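PDB 6ANS: uncharacterized protein from Burkholderia cenocepacia, which is of unknown function but belongs to the DUF1214 family, forms a two-chain assembly and carries a bound sodium ion. Local coordinates for residues A[73-82]-A[230-241]; A[244-252]-A[308-316]. One frame throughout, in Å; residues are numbered along the deposited sequence.

How the contacts relate
Both contacts use the long helix 224-251, contact 1 its middle and contact 2 its C-terminal end, with centres about 19 Å apart; each is buried. In contact 1 the partner is helix 60-83, and two helices mesh through small residues, a histidine, a phenylalanine and a selenomethionine, with one water beside Arg233. In contact 2 the partner is the turn that follows strand 303-309, within a DUF1214 range, and joins the helix to a beta sheet. Contact 2 relies on aromatic and selenomethionine packing, with two waters bridging polar atoms of the segments. Neither contact has a direct hydrogen bond between its segments. The second subunit packs on residues of contact 1 itself, whereas no other chain touches contact 2.

Contact 1. Residues A[73-82]-A[230-241]; sequences LMRIALEMHV and GLMRAAQFVEQT
The helical segments 73-82 and 230-241 run roughly antiparallel, their axes approaching to 8.2 Å and their directions 146° apart, with Leu73 opposite Val238, Ala77 opposite Ala234 and His81 opposite Gly230. This is an antiparallel helix pair with knobs-into-holes packing. Small residues let the backbones close in: Ala77 CB lies 3.3 Å from Ala234 O, and Gly230 CA comes within 3.2 Å of His81 O. The His81 side chain is one knob, seated among Gly230, Arg233, Ala234 and Phe237; its ring is sandwiched, with Met80 CG over one face and Arg233 CB over the other, 3.8 Å from the centroid in a CH-pi contact. Phe237 is the reverse knob, among Leu73, Ala77, Met80 and His81. Its CG is anti to the backbone N (chi1 -177°), which carries the ring across to Met80, whose SE meets Phe237 CE1 at 3.5 Å in an oblique Met-aromatic contact. Further along, Val238 CG2 fits against Leu73 CB and the Met74 backbone. Around the pair, Glu144 takes a weak hydrogen bond from His81 NE2, and Met74 packs on Met74 of the second subunit. Beside Arg233, a water donates to His81 O (2.9 Å) and accepts from Arg233 NE (2.9 Å).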
# COMPACT_ATOMS: atom_id res chain seq x y z
N LEU A 73 6.57 -3.31 8.42
CA LEU A 73 6.90 -2.02 9.01
C LEU A 73 7.53 -1.10 7.98
O LEU A 73 7.24 0.10 7.93
CB LEU A 73 7.83 -2.22 10.20
CG LEU A 73 7.21 -2.98 11.38
CD1 LEU A 73 8.22 -3.15 12.50
CD2 LEU A 73 5.98 -2.25 11.88
N MSE A 74 8.37 -1.67 7.11
CA MSE A 74 9.04 -1.00 6.00
C MSE A 74 8.08 -0.25 5.10
O MSE A 74 8.26 0.89 4.72
CB MSE A 74 9.75 -2.04 5.13
CG MSE A 74 11.23 -2.02 5.15
SE MSE A 74 11.86 -3.43 3.92
CE MSE A 74 11.92 -2.28 2.36
N ARG A 75 7.05 -0.99 4.71
CA ARG A 75 6.06 -0.44 3.79
C ARG A 75 5.34 0.73 4.44
O ARG A 75 5.17 1.79 3.82
CB ARG A 75 5.09 -1.55 3.38
CG ARG A 75 5.71 -2.62 2.44
CD ARG A 75 4.95 -3.96 2.51
NE ARG A 75 3.53 -3.78 2.21
CZ ARG A 75 2.55 -4.45 2.81
NH1 ARG A 75 2.81 -5.37 3.74
NH2 ARG A 75 1.29 -4.20 2.48
N ILE A 76 4.93 0.57 5.71
CA ILE A 76 4.29 1.66 6.44
C ILE A 76 5.25 2.83 6.59
O ILE A 76 4.90 3.99 6.33
CB ILE A 76 3.80 1.17 7.82
CG1 ILE A 76 2.69 0.12 7.67
CG2 ILE A 76 3.29 2.33 8.63
CD1 ILE A 76 2.42 -0.60 8.99
N ALA A 77 6.49 2.52 6.98
CA ALA A 77 7.48 3.55 7.21
C ALA A 77 7.71 4.40 5.96
O ALA A 77 7.92 5.61 6.06
CB ALA A 77 8.79 2.90 7.67
N LEU A 78 7.70 3.78 4.77
CA LEU A 78 7.99 4.52 3.55
C LEU A 78 6.83 5.44 3.15
O LEU A 78 7.05 6.53 2.61
CB LEU A 78 8.34 3.56 2.40
CG LEU A 78 9.71 2.88 2.48
CD1 LEU A 78 9.82 1.69 1.50
CD2 LEU A 78 10.85 3.89 2.23
N GLU A 79 5.60 5.01 3.37
CA GLU A 79 4.47 5.90 3.13
C GLU A 79 4.49 7.05 4.12
O GLU A 79 4.28 8.22 3.75
CB GLU A 79 3.16 5.12 3.23
CG GLU A 79 2.96 4.11 2.06
CD GLU A 79 1.66 3.30 2.17
OE1 GLU A 79 0.76 3.68 2.94
OE2 GLU A 79 1.54 2.26 1.48
N MSE A 80 4.76 6.73 5.39
CA MSE A 80 4.82 7.70 6.45
C MSE A 80 5.88 8.77 6.21
O MSE A 80 5.61 9.95 6.33
CB MSE A 80 5.10 7.01 7.77
CG MSE A 80 5.14 7.97 8.95
SE MSE A 80 5.41 6.98 10.62
CE MSE A 80 3.71 5.97 10.73
N HIS A 81 7.10 8.34 5.85
CA HIS A 81 8.24 9.24 5.88
C HIS A 81 8.80 9.62 4.53
O HIS A 81 9.60 10.55 4.46
CB HIS A 81 9.37 8.63 6.72
CG HIS A 81 9.06 8.59 8.18
ND1 HIS A 81 8.89 9.73 8.93
CD2 HIS A 81 8.88 7.54 9.03
CE1 HIS A 81 8.64 9.40 10.18
NE2 HIS A 81 8.64 8.08 10.27
N VAL A 82 8.39 8.96 3.44
CA VAL A 82 8.87 9.28 2.11
C VAL A 82 7.73 9.74 1.19
O VAL A 82 7.80 10.82 0.61
CB VAL A 82 9.64 8.10 1.48
CG1 VAL A 82 9.90 8.34 0.00
CG2 VAL A 82 10.96 7.91 2.23
N GLY A 230 13.92 11.42 4.99
CA GLY A 230 12.80 10.49 4.95
C GLY A 230 13.25 9.05 4.97
O GLY A 230 12.66 8.21 5.65
N LEU A 231 14.31 8.73 4.22
CA LEU A 231 14.79 7.35 4.19
C LEU A 231 15.29 6.91 5.56
O LEU A 231 14.94 5.82 6.05
CB LEU A 231 15.88 7.19 3.13
CG LEU A 231 15.37 7.20 1.69
CD1 LEU A 231 16.54 7.30 0.71
CD2 LEU A 231 14.55 5.96 1.42
N MSE A 232 16.12 7.73 6.21
CA MSE A 232 16.67 7.35 7.50
C MSE A 232 15.56 7.25 8.54
O MSE A 232 15.54 6.30 9.34
CB MSE A 232 17.77 8.34 7.95
CG MSE A 232 19.05 8.25 7.10
SE MSE A 232 19.54 6.39 6.51
CE MSE A 232 19.80 5.59 8.30
N ARG A 233 14.59 8.18 8.52
CA ARG A 233 13.47 8.06 9.45
C ARG A 233 12.68 6.78 9.19
O ARG A 233 12.27 6.09 10.13
CB ARG A 233 12.56 9.29 9.38
CG ARG A 233 13.10 10.51 10.19
CD ARG A 233 12.07 11.65 10.24
NE ARG A 233 11.90 12.26 8.92
CZ ARG A 233 12.72 13.19 8.43
NH1 ARG A 233 13.74 13.62 9.16
NH2 ARG A 233 12.51 13.70 7.22
N ALA A 234 12.47 6.44 7.91
CA ALA A 234 11.75 5.21 7.59
C ALA A 234 12.49 3.99 8.13
O ALA A 234 11.90 3.13 8.79
CB ALA A 234 11.54 5.10 6.08
N ALA A 235 13.81 3.92 7.89
CA ALA A 235 14.59 2.78 8.37
C ALA A 235 14.58 2.72 9.89
O ALA A 235 14.44 1.64 10.47
CB ALA A 235 16.04 2.85 7.86
N GLN A 236 14.73 3.88 10.54
CA GLN A 236 14.75 3.90 12.00
C GLN A 236 13.38 3.60 12.59
O GLN A 236 13.30 3.08 13.71
CB GLN A 236 15.29 5.25 12.49
CG GLN A 236 16.82 5.33 12.43
CD GLN A 236 17.33 6.72 12.09
OE1 GLN A 236 16.60 7.71 12.22
NE2 GLN A 236 18.60 6.81 11.69
N PHE A 237 12.30 3.90 11.85
CA PHE A 237 10.96 3.50 12.27
C PHE A 237 10.84 1.98 12.38
O PHE A 237 10.25 1.48 13.34
CB PHE A 237 9.93 4.04 11.28
CG PHE A 237 8.49 3.75 11.66
CD1 PHE A 237 7.76 4.65 12.45
CD2 PHE A 237 7.85 2.60 11.20
CE1 PHE A 237 6.43 4.39 12.79
CE2 PHE A 237 6.53 2.32 11.54
CZ PHE A 237 5.80 3.23 12.33
N VAL A 238 11.38 1.24 11.41
CA VAL A 238 11.31 -0.23 11.47
C VAL A 238 12.02 -0.74 12.72
O VAL A 238 11.48 -1.54 13.49
CB VAL A 238 11.93 -0.86 10.21
CG1 VAL A 238 11.98 -2.37 10.38
CG2 VAL A 238 11.13 -0.50 8.99
N GLU A 239 13.25 -0.27 12.94
CA GLU A 239 14.03 -0.75 14.08
C GLU A 239 13.37 -0.37 15.39
O GLU A 239 13.21 -1.21 16.29
CB GLU A 239 15.45 -0.19 14.02
CG GLU A 239 16.29 -0.58 15.24
CD GLU A 239 17.78 -0.49 14.96
OE1 GLU A 239 18.23 0.63 14.65
OE2 GLU A 239 18.49 -1.52 15.09
N GLN A 240 12.95 0.90 15.53
CA GLN A 240 12.42 1.36 16.82
C GLN A 240 11.03 0.80 17.10
O GLN A 240 10.70 0.49 18.25
CB GLN A 240 12.38 2.89 16.88
CG GLN A 240 13.73 3.57 16.84
CD GLN A 240 14.65 3.09 17.95
OE1 GLN A 240 14.24 2.96 19.11
NE2 GLN A 240 15.91 2.82 17.60
N THR A 241 10.18 0.67 16.07
CA THR A 241 8.83 0.16 16.31
C THR A 241 8.87 -1.30 16.71
O THR A 241 8.22 -1.71 17.68
CB THR A 241 7.96 0.34 15.07
OG1 THR A 241 7.89 1.73 14.75
CG2 THR A 241 6.53 -0.22 15.27
O HOH W 1 9.87 12.20 6.81

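Contact 2. Residues A[244-252]-A[308-316]; sequences LFADWAASY and LNNYWMESL
Met313 and Tyr311 project from the turn after strand 303-309 onto helix 244-251. Met313 fills a hollow among Phe245, Trp248 and Tyr252, while the face of Tyr311 covers the bump made by Ala249 CB, 3.7 Å from the ring centroid. The extended chi2 of Met313 (-168°) carries SE to 3.6 Å from Phe245 O. The bend at chi3 then turns CE toward the edge of the Trp248 ring and to 3.9 Å from Tyr252 OH. Its selenium meets the rings of Phe245 and Tyr252 obliquely, both Met-aromatic contacts. The Tyr311 phenol runs on past Ala250, OH being 3.4 Å from Ala250 CB, and OH gives a hydrogen bond to a water at 2.7 Å that in turn donates to Ala246 O. A second water donates to Tyr311 O and, weakly, to Phe245 O. Beside them Ala246 CB touches the edge of the Trp312 ring, whose NE1 is hydrogen-bonded to Thr62 O. Just past the turn, Glu314 N donates to Asn310 OD1 (3.1 Å) and Asn310 ND2 donates back to Glu314 OE1. The arrangement is a type I beta turn, Asn310 to Met313, packed on the C-terminal end of helix 224-251, where it meets the sheet holding strands 276-284 and 360-368.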
# COMPACT_ATOMS: atom_id res chain seq x y z
N LEU A 244 10.23 -1.43 20.19
CA LEU A 244 9.26 -0.92 21.17
C LEU A 244 8.25 -2.00 21.56
O LEU A 244 8.07 -2.30 22.74
CB LEU A 244 8.51 0.30 20.60
CG LEU A 244 7.27 0.80 21.36
CD1 LEU A 244 7.66 1.27 22.78
CD2 LEU A 244 6.51 1.92 20.61
N PHE A 245 7.59 -2.60 20.57
CA PHE A 245 6.54 -3.54 20.93
C PHE A 245 7.07 -4.92 21.27
O PHE A 245 6.38 -5.68 21.97
CB PHE A 245 5.50 -3.57 19.81
CG PHE A 245 4.73 -2.28 19.72
CD1 PHE A 245 3.91 -1.89 20.78
CD2 PHE A 245 4.91 -1.42 18.65
CE1 PHE A 245 3.22 -0.67 20.73
CE2 PHE A 245 4.25 -0.22 18.60
CZ PHE A 245 3.39 0.16 19.65
N ALA A 246 8.30 -5.25 20.87
CA ALA A 246 8.94 -6.45 21.41
C ALA A 246 9.29 -6.27 22.88
O ALA A 246 9.20 -7.22 23.66
CB ALA A 246 10.19 -6.79 20.60
N ASP A 247 9.71 -5.06 23.28
CA ASP A 247 9.89 -4.78 24.71
C ASP A 247 8.58 -4.98 25.47
O ASP A 247 8.57 -5.56 26.56
CB ASP A 247 10.41 -3.36 24.93
CG ASP A 247 11.85 -3.19 24.46
OD1 ASP A 247 12.55 -4.20 24.20
OD2 ASP A 247 12.27 -2.02 24.33
N TRP A 248 7.46 -4.48 24.92
CA TRP A 248 6.16 -4.67 25.57
C TRP A 248 5.83 -6.15 25.72
O TRP A 248 5.45 -6.61 26.80
CB TRP A 248 5.06 -3.99 24.75
CG TRP A 248 4.96 -2.53 24.93
CD1 TRP A 248 5.96 -1.67 25.30
CD2 TRP A 248 3.78 -1.73 24.75
NE1 TRP A 248 5.47 -0.39 25.36
CE2 TRP A 248 4.14 -0.40 25.03
CE3 TRP A 248 2.47 -2.02 24.37
CZ2 TRP A 248 3.22 0.64 24.94
CZ3 TRP A 248 1.55 -0.98 24.29
CH2 TRP A 248 1.93 0.33 24.58
N ALA A 249 5.92 -6.90 24.62
CA ALA A 249 5.50 -8.30 24.66
C ALA A 249 6.31 -9.07 25.69
O ALA A 249 5.75 -9.83 26.49
CB ALA A 249 5.61 -8.94 23.28
N ALA A 250 7.64 -8.87 25.71
CA ALA A 250 8.45 -9.56 26.70
C ALA A 250 8.09 -9.13 28.12
O ALA A 250 8.16 -9.95 29.04
CB ALA A 250 9.95 -9.32 26.44
N SER A 251 7.69 -7.87 28.32
CA SER A 251 7.32 -7.45 29.67
C SER A 251 6.06 -8.16 30.19
O SER A 251 5.83 -8.15 31.40
CB SER A 251 7.09 -5.94 29.74
OG SER A 251 5.81 -5.58 29.22
N TYR A 252 5.26 -8.77 29.31
CA TYR A 252 4.04 -9.44 29.74
C TYR A 252 4.29 -10.85 30.27
O TYR A 252 3.39 -11.41 30.91
CB TYR A 252 3.03 -9.54 28.58
CG TYR A 252 2.69 -8.23 27.90
CD1 TYR A 252 2.68 -7.03 28.60
CD2 TYR A 252 2.37 -8.20 26.54
CE1 TYR A 252 2.37 -5.83 27.98
CE2 TYR A 252 2.05 -7.00 25.91
CZ TYR A 252 2.05 -5.82 26.64
OH TYR A 252 1.75 -4.64 26.01
N LEU A 308 -6.90 -11.31 19.17
CA LEU A 308 -5.77 -12.21 19.35
C LEU A 308 -4.67 -11.81 18.36
O LEU A 308 -4.96 -11.54 17.20
CB LEU A 308 -6.21 -13.66 19.14
CG LEU A 308 -5.33 -14.69 19.86
CD1 LEU A 308 -5.46 -14.52 21.38
CD2 LEU A 308 -5.67 -16.12 19.44
N ASN A 309 -3.43 -11.74 18.85
CA ASN A 309 -2.27 -11.28 18.09
C ASN A 309 -1.16 -12.32 18.12
O ASN A 309 -1.13 -13.20 18.98
CB ASN A 309 -1.66 -9.97 18.63
CG ASN A 309 -2.71 -8.90 18.93
OD1 ASN A 309 -3.71 -8.78 18.21
ND2 ASN A 309 -2.45 -8.09 19.95
N ASN A 310 -0.20 -12.17 17.20
CA ASN A 310 1.04 -12.93 17.35
C ASN A 310 1.97 -12.22 18.34
O ASN A 310 1.61 -11.20 18.94
CB ASN A 310 1.71 -13.17 15.99
CG ASN A 310 2.19 -11.89 15.32
OD1 ASN A 310 2.23 -10.80 15.90
ND2 ASN A 310 2.56 -12.04 14.06
N TYR A 311 3.18 -12.76 18.51
CA TYR A 311 4.09 -12.18 19.49
C TYR A 311 4.49 -10.76 19.13
O TYR A 311 4.79 -9.95 20.02
CB TYR A 311 5.35 -13.04 19.65
CG TYR A 311 6.24 -12.52 20.76
CD1 TYR A 311 5.98 -12.84 22.08
CD2 TYR A 311 7.33 -11.69 20.48
CE1 TYR A 311 6.78 -12.38 23.11
CE2 TYR A 311 8.15 -11.23 21.50
CZ TYR A 311 7.87 -11.58 22.81
OH TYR A 311 8.65 -11.12 23.83
N TRP A 312 4.52 -10.44 17.84
CA TRP A 312 4.88 -9.11 17.33
C TRP A 312 3.76 -8.09 17.46
O TRP A 312 3.91 -6.96 16.97
CB TRP A 312 5.34 -9.27 15.87
CG TRP A 312 6.32 -10.43 15.81
CD1 TRP A 312 6.14 -11.64 15.19
CD2 TRP A 312 7.58 -10.50 16.48
NE1 TRP A 312 7.24 -12.44 15.41
CE2 TRP A 312 8.13 -11.77 16.20
CE3 TRP A 312 8.31 -9.60 17.27
CZ2 TRP A 312 9.38 -12.16 16.68
CZ3 TRP A 312 9.55 -10.00 17.75
CH2 TRP A 312 10.07 -11.27 17.45
N MSE A 313 2.65 -8.47 18.09
CA MSE A 313 1.51 -7.59 18.35
C MSE A 313 0.86 -7.14 17.04
O MSE A 313 0.27 -6.07 16.94
CB MSE A 313 1.94 -6.41 19.24
CG MSE A 313 2.52 -6.93 20.56
SE MSE A 313 2.78 -5.56 21.98
CE MSE A 313 0.88 -5.07 22.21
N GLU A 314 0.96 -8.00 16.04
CA GLU A 314 0.08 -7.91 14.89
C GLU A 314 -1.14 -8.75 15.19
O GLU A 314 -1.00 -9.90 15.62
CB GLU A 314 0.73 -8.47 13.63
CG GLU A 314 2.05 -7.88 13.20
CD GLU A 314 2.54 -8.63 11.97
OE1 GLU A 314 2.87 -9.83 12.10
OE2 GLU A 314 2.53 -8.05 10.87
N SER A 315 -2.33 -8.19 14.95
CA SER A 315 -3.51 -9.04 14.97
C SER A 315 -3.30 -10.23 14.04
O SER A 315 -2.61 -10.13 13.02
CB SER A 315 -4.76 -8.26 14.56
OG SER A 315 -4.64 -7.73 13.25
N LEU A 316 -3.89 -11.37 14.41
CA LEU A 316 -3.90 -12.51 13.50
C LEU A 316 -4.73 -12.17 12.26
O LEU A 316 -5.30 -11.07 12.18
CB LEU A 316 -4.42 -13.75 14.23
CG LEU A 316 -3.54 -14.20 15.41
CD1 LEU A 316 -4.07 -15.50 16.02
CD2 LEU A 316 -2.07 -14.35 15.01
O HOH W 2 6.17 -7.49 19.82
O HOH W 3 10.70 -9.48 23.02